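Local coordinates for protein probable hydrolase (Pseudomonas aeruginosa, PDB 7AL6) that is of unknown function but has the alpha/beta hydrolase fold and is probably a hydrolase, perhaps a lipolytic one, at residues 48-51 and 52-55; 122-125 and 126-130; 85-88 and 89-93. All blocks are in the same frame, centred on the assembly; numbering follows the deposited sequence.

Contact 1. Residues 48-51 and 52-55; sequences PKLA and GLRI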
loop_
_atom_site.group_PDB
_atom_site.type_symbol
_atom_site.label_atom_id
_atom_site.label_comp_id
_atom_site.label_asym_id
_atom_site.label_seq_id
_atom_site.Cartn_x
_atom_site.Cartn_y
_atom_site.Cartn_z
ATOM N N PRO A 48 -26.067 24.174 -2.167
ATOM C CA PRO A 48 -26.088 25.512 -2.721
ATOM C C PRO A 48 -27.142 26.422 -2.080
ATOM O O PRO A 48 -26.987 27.571 -2.160
ATOM C CB PRO A 48 -26.412 25.299 -4.199
ATOM C CG PRO A 48 -26.006 23.900 -4.457
ATOM C CD PRO A 48 -26.314 23.171 -3.174
ATOM N N LYS A 49 -28.214 25.853 -1.551
ATOM C CA LYS A 49 -29.337 26.586 -0.913
ATOM C C LYS A 49 -29.008 27.022 0.520
ATOM O O LYS A 49 -29.770 27.782 1.065
ATOM C CB LYS A 49 -30.586 25.708 -0.937
ATOM C CG LYS A 49 -31.143 25.434 -2.321
ATOM C CD LYS A 49 -32.325 24.529 -2.315
ATOM C CE LYS A 49 -32.926 24.340 -3.685
ATOM N NZ LYS A 49 -31.932 23.865 -4.664
ATOM N N LEU A 50 -27.964 26.494 1.138
ATOM C CA LEU A 50 -27.597 26.846 2.525
ATOM C C LEU A 50 -26.531 27.938 2.528
ATOM O O LEU A 50 -25.387 27.624 2.753
ATOM C CB LEU A 50 -27.140 25.581 3.241
ATOM C CG LEU A 50 -28.228 24.534 3.444
ATOM C CD1 LEU A 50 -27.655 23.264 4.014
ATOM C CD2 LEU A 50 -29.336 25.074 4.325
ATOM N N ALA A 51 -26.936 29.188 2.349
ATOM C CA ALA A 51 -26.046 30.339 2.320
ATOM C C ALA A 51 -25.329 30.520 3.652
ATOM O O ALA A 51 -25.832 30.170 4.718
ATOM C CB ALA A 51 -26.850 31.599 1.998
ATOM N N GLY A 52 -24.137 31.082 3.602
ATOM C CA GLY A 52 -23.460 31.345 4.856
ATOM C C GLY A 52 -22.842 30.142 5.541
ATOM O O GLY A 52 -22.157 30.325 6.562
ATOM N N LEU A 53 -22.974 28.958 4.963
ATOM C CA LEU A 53 -22.310 27.750 5.501
ATOM C C LEU A 53 -21.141 27.392 4.580
ATOM O O LEU A 53 -21.300 27.486 3.398
ATOM C CB LEU A 53 -23.292 26.583 5.590
ATOM C CG LEU A 53 -24.542 26.809 6.435
ATOM C CD1 LEU A 53 -25.277 25.516 6.653
ATOM C CD2 LEU A 53 -24.215 27.455 7.761
ATOM N N ARG A 54 -19.971 27.086 5.113
ATOM C CA ARG A 54 -18.852 26.593 4.297
ATOM C C ARG A 54 -18.988 25.073 4.354
ATOM O O ARG A 54 -18.637 24.511 5.356
ATOM C CB ARG A 54 -17.513 27.099 4.812
ATOM C CG ARG A 54 -16.330 26.530 4.058
ATOM C CD ARG A 54 -16.312 26.814 2.569
ATOM N NE ARG A 54 -14.980 26.641 2.049
ATOM C CZ ARG A 54 -14.604 26.884 0.814
ATOM N NH1 ARG A 54 -13.352 26.698 0.471
ATOM N NH2 ARG A 54 -15.463 27.314 -0.072
ATOM N N ILE A 55 -19.491 24.438 3.316
ATOM C CA ILE A 55 -19.782 22.990 3.348
ATOM C C ILE A 55 -18.747 22.213 2.554
ATOM O O ILE A 55 -18.555 22.466 1.378
ATOM C CB ILE A 55 -21.206 22.716 2.842
ATOM C CG1 ILE A 55 -22.252 23.467 3.664
ATOM C CG2 ILE A 55 -21.491 21.243 2.804
ATOM C CD1 ILE A 55 -23.599 23.511 3.033
#
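L50 meets L53 and I55 across a type II beta turn, running from L50 to L53, that leads the chain into strand 53-58 of the alpha/beta hydrolase sheet. The apolar contacts centre on CB of L50, which touches CD1 of L53 at 3.9 Å and CD1 of I55 at 4.1 Å, with CD1 of L50 adding a 4.2 Å approach to CD1 of I55. L50 and I55 cross at about a right angle. The first torsion of I55 sets CG1 beside its own backbone N (chi1 -58°), and from there its CD1 extends to the leucine. All three side chains are buried; I55 also packs on V30 and A32 of strand 28-33, and L53 on F284 of helix 270-284.

The polar side of the contact belongs to the backbone. G52 sits at a positive phi of 76°, where a CB would press on the carbonyl O of A51, so the lack of a side chain suits this corner of the turn. At and after the corner, G52 bonds through its backbone to K28, and R54 to K28 and V30. Inside the turn, the CB of L53 lies 3.7 Å from the carbonyl O of L50.

Contact 2. Residues 122-125 and 126-130; sequences LALI and DGLIP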
loop_
_atom_site.group_PDB
_atom_site.type_symbol
_atom_site.label_atom_id
_atom_site.label_comp_id
_atom_site.label_asym_id
_atom_site.label_seq_id
_atom_site.Cartn_x
_atom_site.Cartn_y
_atom_site.Cartn_z
ATOM N N LEU A 122 -25.670 19.368 14.760
ATOM C CA LEU A 122 -25.950 18.203 13.893
ATOM C C LEU A 122 -27.207 18.474 13.063
ATOM O O LEU A 122 -28.219 18.771 13.658
ATOM C CB LEU A 122 -26.222 16.955 14.725
ATOM C CG LEU A 122 -25.049 16.214 15.329
ATOM C CD1 LEU A 122 -25.463 14.793 15.621
ATOM C CD2 LEU A 122 -23.831 16.251 14.435
ATOM N N ALA A 123 -27.147 18.370 11.744
ATOM C CA ALA A 123 -28.309 18.425 10.842
ATOM C C ALA A 123 -28.398 17.019 10.250
ATOM O O ALA A 123 -27.481 16.611 9.564
ATOM C CB ALA A 123 -28.166 19.505 9.818
ATOM N N LEU A 124 -29.465 16.301 10.546
ATOM C CA LEU A 124 -29.605 14.904 10.159
ATOM C C LEU A 124 -30.770 14.756 9.188
ATOM O O LEU A 124 -31.858 15.299 9.431
ATOM C CB LEU A 124 -29.798 14.032 11.373
ATOM C CG LEU A 124 -28.795 14.214 12.518
ATOM C CD1 LEU A 124 -29.151 13.313 13.673
ATOM C CD2 LEU A 124 -27.362 13.913 12.062
ATOM N N ILE A 125 -30.547 14.006 8.113
ATOM C CA ILE A 125 -31.604 13.705 7.117
ATOM C C ILE A 125 -31.936 12.205 7.157
ATOM O O ILE A 125 -31.124 11.413 6.700
ATOM C CB ILE A 125 -31.228 14.157 5.701
ATOM C CG1 ILE A 125 -30.810 15.622 5.648
ATOM C CG2 ILE A 125 -32.364 13.879 4.749
ATOM C CD1 ILE A 125 -30.229 16.034 4.337
ATOM N N ASP A 126 -33.067 11.837 7.749
ATOM C CA ASP A 126 -33.657 10.485 7.729
ATOM C C ASP A 126 -32.699 9.392 8.196
ATOM O O ASP A 126 -32.707 8.369 7.593
ATOM C CB ASP A 126 -34.179 10.178 6.334
ATOM C CG ASP A 126 -35.447 9.357 6.370
ATOM O OD1 ASP A 126 -36.311 9.715 7.120
ATOM O OD2 ASP A 126 -35.510 8.376 5.675
ATOM N N GLY A 127 -31.901 9.642 9.216
ATOM C CA GLY A 127 -30.994 8.655 9.813
ATOM C C GLY A 127 -30.703 8.997 11.248
ATOM O O GLY A 127 -30.683 10.148 11.552
ATOM N N LEU A 128 -30.450 8.008 12.078
ATOM C CA LEU A 128 -30.130 8.211 13.475
ATOM C C LEU A 128 -29.206 7.137 14.027
ATOM O O LEU A 128 -28.069 7.427 14.466
ATOM C CB LEU A 128 -31.427 8.257 14.286
ATOM C CG LEU A 128 -31.202 8.626 15.748
ATOM C CD1 LEU A 128 -30.656 10.064 15.778
ATOM C CD2 LEU A 128 -32.443 8.538 16.576
ATOM N N ILE A 129 -29.668 5.891 14.027
ATOM C CA ILE A 129 -28.887 4.814 14.627
ATOM C C ILE A 129 -28.720 3.708 13.598
ATOM O O ILE A 129 -29.510 3.598 12.653
ATOM C CB ILE A 129 -29.555 4.251 15.902
ATOM C CG1 ILE A 129 -31.031 3.998 15.647
ATOM C CG2 ILE A 129 -29.373 5.219 17.085
ATOM C CD1 ILE A 129 -31.696 3.171 16.745
ATOM N N PRO A 130 -27.731 2.841 13.786
ATOM C CA PRO A 130 -27.576 1.706 12.869
ATOM C C PRO A 130 -28.457 0.538 13.279
ATOM O O PRO A 130 -29.104 0.587 14.335
ATOM C CB PRO A 130 -26.095 1.357 13.020
ATOM C CG PRO A 130 -25.841 1.629 14.520
ATOM C CD PRO A 130 -26.665 2.870 14.811
#
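L124 and L128 touch through their CD1 methyls, 4.2 Å apart, where strand 119-125 of the alpha/beta hydrolase sheet gives way to a loop. Each leucine comes in at a slant to the other. L124 has CG beside its own backbone N (chi1 -50°), whereas L128 has CG on the far side from its N (chi1 -173°), and these different choices bring one methyl of each to the meeting point. The carbonyl O of G127 also lies 4.0 Å from CB of L124, so that leucine rests against loop backbone as well as a methyl. L124 also packs on A105 and V109 of helix 103-114, while L128 reaches V222 of helix 215-223.

I125 is directed to the other side of the strand, toward F280 of helix 270-284. Its CB and CG2 touch the next residue in the chain, with CG2 3.7 Å from N of D126.

D126 makes the bend, with a phi of +54°, and its carboxylate leads away from the strand. Both oxygens are held: OD2 is hydrogen-bonded to H263 ND1 and the backbone N of M238, and OD1 to the backbone N of A234. D126, H263 and S102 are placed as in a Ser-His-Asp charge relay, consistent with a catalytic triad, although no catalytic role is established for this protein. An acid placed directly after this strand, rather than after a later one, is a known variation within the superfamily. Chemically, the contact has two halves: hydrocarbon contact joins the strand end to the loop, while the buried carboxylate, with two main-chain N-H groups fixing its rotation, is presented to the histidine.

Contact 3. Residues 85-88 and 89-93; sequences LMVA and EQLGW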
loop_
_atom_site.group_PDB
_atom_site.type_symbol
_atom_site.label_atom_id
_atom_site.label_comp_id
_atom_site.label_asym_id
_atom_site.label_seq_id
_atom_site.Cartn_x
_atom_site.Cartn_y
_atom_site.Cartn_z
ATOM N N LEU A 85 -13.014 13.158 11.382
ATOM C CA LEU A 85 -12.235 13.899 12.401
ATOM C C LEU A 85 -10.896 14.344 11.794
ATOM O O LEU A 85 -10.511 15.460 11.974
ATOM C CB LEU A 85 -12.029 12.985 13.608
ATOM C CG LEU A 85 -11.262 13.596 14.766
ATOM C CD1 LEU A 85 -11.953 14.831 15.281
ATOM C CD2 LEU A 85 -11.078 12.594 15.880
ATOM N N MET A 86 -10.236 13.470 11.062
ATOM C CA MET A 86 -8.948 13.773 10.406
ATOM C C MET A 86 -9.156 14.792 9.284
ATOM O O MET A 86 -8.255 15.545 9.042
ATOM C CB MET A 86 -8.260 12.493 9.949
ATOM C CG MET A 86 -7.804 11.702 11.137
ATOM S SD MET A 86 -6.844 10.287 10.769
ATOM C CE MET A 86 -5.562 10.406 12.000
ATOM N N VAL A 87 -10.292 14.761 8.595
ATOM C CA VAL A 87 -10.594 15.759 7.542
ATOM C C VAL A 87 -10.648 17.133 8.211
ATOM O O VAL A 87 -10.010 18.030 7.730
ATOM C CB VAL A 87 -11.903 15.456 6.797
ATOM C CG1 VAL A 87 -12.428 16.699 6.118
ATOM C CG2 VAL A 87 -11.748 14.327 5.804
ATOM N N ALA A 88 -11.346 17.255 9.329
ATOM C CA ALA A 88 -11.391 18.519 10.069
ATOM C C ALA A 88 -9.994 18.971 10.500
ATOM O O ALA A 88 -9.636 20.139 10.324
ATOM C CB ALA A 88 -12.306 18.395 11.301
ATOM N N GLU A 89 -9.181 18.053 11.043
ATOM C CA GLU A 89 -7.796 18.407 11.365
ATOM C C GLU A 89 -7.072 18.955 10.153
ATOM O O GLU A 89 -6.350 19.949 10.247
ATOM C CB GLU A 89 -7.029 17.201 11.896
ATOM C CG GLU A 89 -7.617 16.652 13.170
ATOM C CD GLU A 89 -7.172 17.447 14.367
ATOM O OE1 GLU A 89 -5.955 17.492 14.597
ATOM O OE2 GLU A 89 -8.034 18.037 15.043
ATOM N N GLN A 90 -7.212 18.276 8.994
ATOM C CA GLN A 90 -6.458 18.683 7.813
ATOM C C GLN A 90 -6.953 20.006 7.261
ATOM O O GLN A 90 -6.181 20.746 6.642
ATOM C CB GLN A 90 -6.510 17.562 6.762
ATOM C CG GLN A 90 -5.719 17.828 5.500
ATOM C CD GLN A 90 -4.206 17.901 5.744
ATOM O OE1 GLN A 90 -3.727 17.526 6.788
ATOM N NE2 GLN A 90 -3.479 18.395 4.769
ATOM N N LEU A 91 -8.186 20.376 7.544
ATOM C CA LEU A 91 -8.710 21.670 7.135
ATOM C C LEU A 91 -8.385 22.755 8.155
ATOM O O LEU A 91 -8.600 23.939 7.884
ATOM C CB LEU A 91 -10.240 21.620 6.964
ATOM C CG LEU A 91 -10.824 20.614 5.993
ATOM C CD1 LEU A 91 -12.330 20.596 6.124
ATOM C CD2 LEU A 91 -10.419 20.983 4.603
ATOM N N GLY A 92 -7.872 22.379 9.304
ATOM C CA GLY A 92 -7.638 23.354 10.352
ATOM C C GLY A 92 -8.847 23.696 11.191
ATOM O O GLY A 92 -8.851 24.748 11.827
ATOM N N TRP A 93 -9.867 22.833 11.222
ATOM C CA TRP A 93 -11.143 23.114 11.883
ATOM C C TRP A 93 -11.120 22.522 13.293
ATOM O O TRP A 93 -11.188 21.301 13.468
ATOM C CB TRP A 93 -12.308 22.534 11.085
ATOM C CG TRP A 93 -12.625 23.298 9.834
ATOM C CD1 TRP A 93 -11.970 24.403 9.362
ATOM C CD2 TRP A 93 -13.699 23.040 8.911
ATOM N NE1 TRP A 93 -12.562 24.843 8.194
ATOM C CE2 TRP A 93 -13.625 24.019 7.900
ATOM C CE3 TRP A 93 -14.712 22.074 8.842
ATOM C CZ2 TRP A 93 -14.514 24.062 6.833
ATOM C CZ3 TRP A 93 -15.597 22.132 7.793
ATOM C CH2 TRP A 93 -15.506 23.140 6.811
#
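The backbone runs through the last turns of helix 77-91 on i to i+4 hydrogen bonds from the N atoms of E89, Q90 and L91 to the O atoms of L85, M86 and V87, and then closes at G92, where phi turns to +82° and W93 N donates to A88 O at 2.8 Å, nearly straight at 166°.

Among the side chains, V87 and L91 lie side by side and point the same way, with CG1 of V87 3.9 Å from CD1 of L91. That same CD1 sits 3.8 Å above one face of the W93 ring, displaced toward its rim. CB of W93 comes 4.1 Å from CB of A88, while the ring leads away toward the sheet, packing on R54 and V56 of strand 53-58 and P29 and I31 of strand 28-33. E89 has CG beside its own backbone N (chi1 -62°), 3.4 Å from L85 O; the bend beyond it turns the carboxylate, whose OE2 forms a salt bridge with R118. L85, M86 and E89 pack on L150 of a neighbouring subunit.

With G92 N bonded to E89 O and a weak bond from L91 N to A88 O besides, this is a glycine-based Schellman motif, a characteristic C-terminal helix cap, here ending a helix that flanks the alpha/beta hydrolase sheet.

How the contacts relate
Along the chain the order is contact 1, contact 3, contact 2, all within the alpha/beta hydrolase fold. Contact 1 opens strand 53-58, and contact 3 closes helix 77-91, the next regular element. Their centres are about 19 Å apart, yet they touch where R54 O packs on CH2 of W93, just past the helix end. Contact 2 terminates strand 119-125 of the same sheet as strand 53-58, with its centre about 19 Å from that of contact 1 and 22 Å from that of contact 3, and touches neither. Contacts 1 and 3 meet where strand 53-58 begins and helix 77-91 ends, whereas contact 2 carries the aspartate of a possible Ser-His-Asp triad.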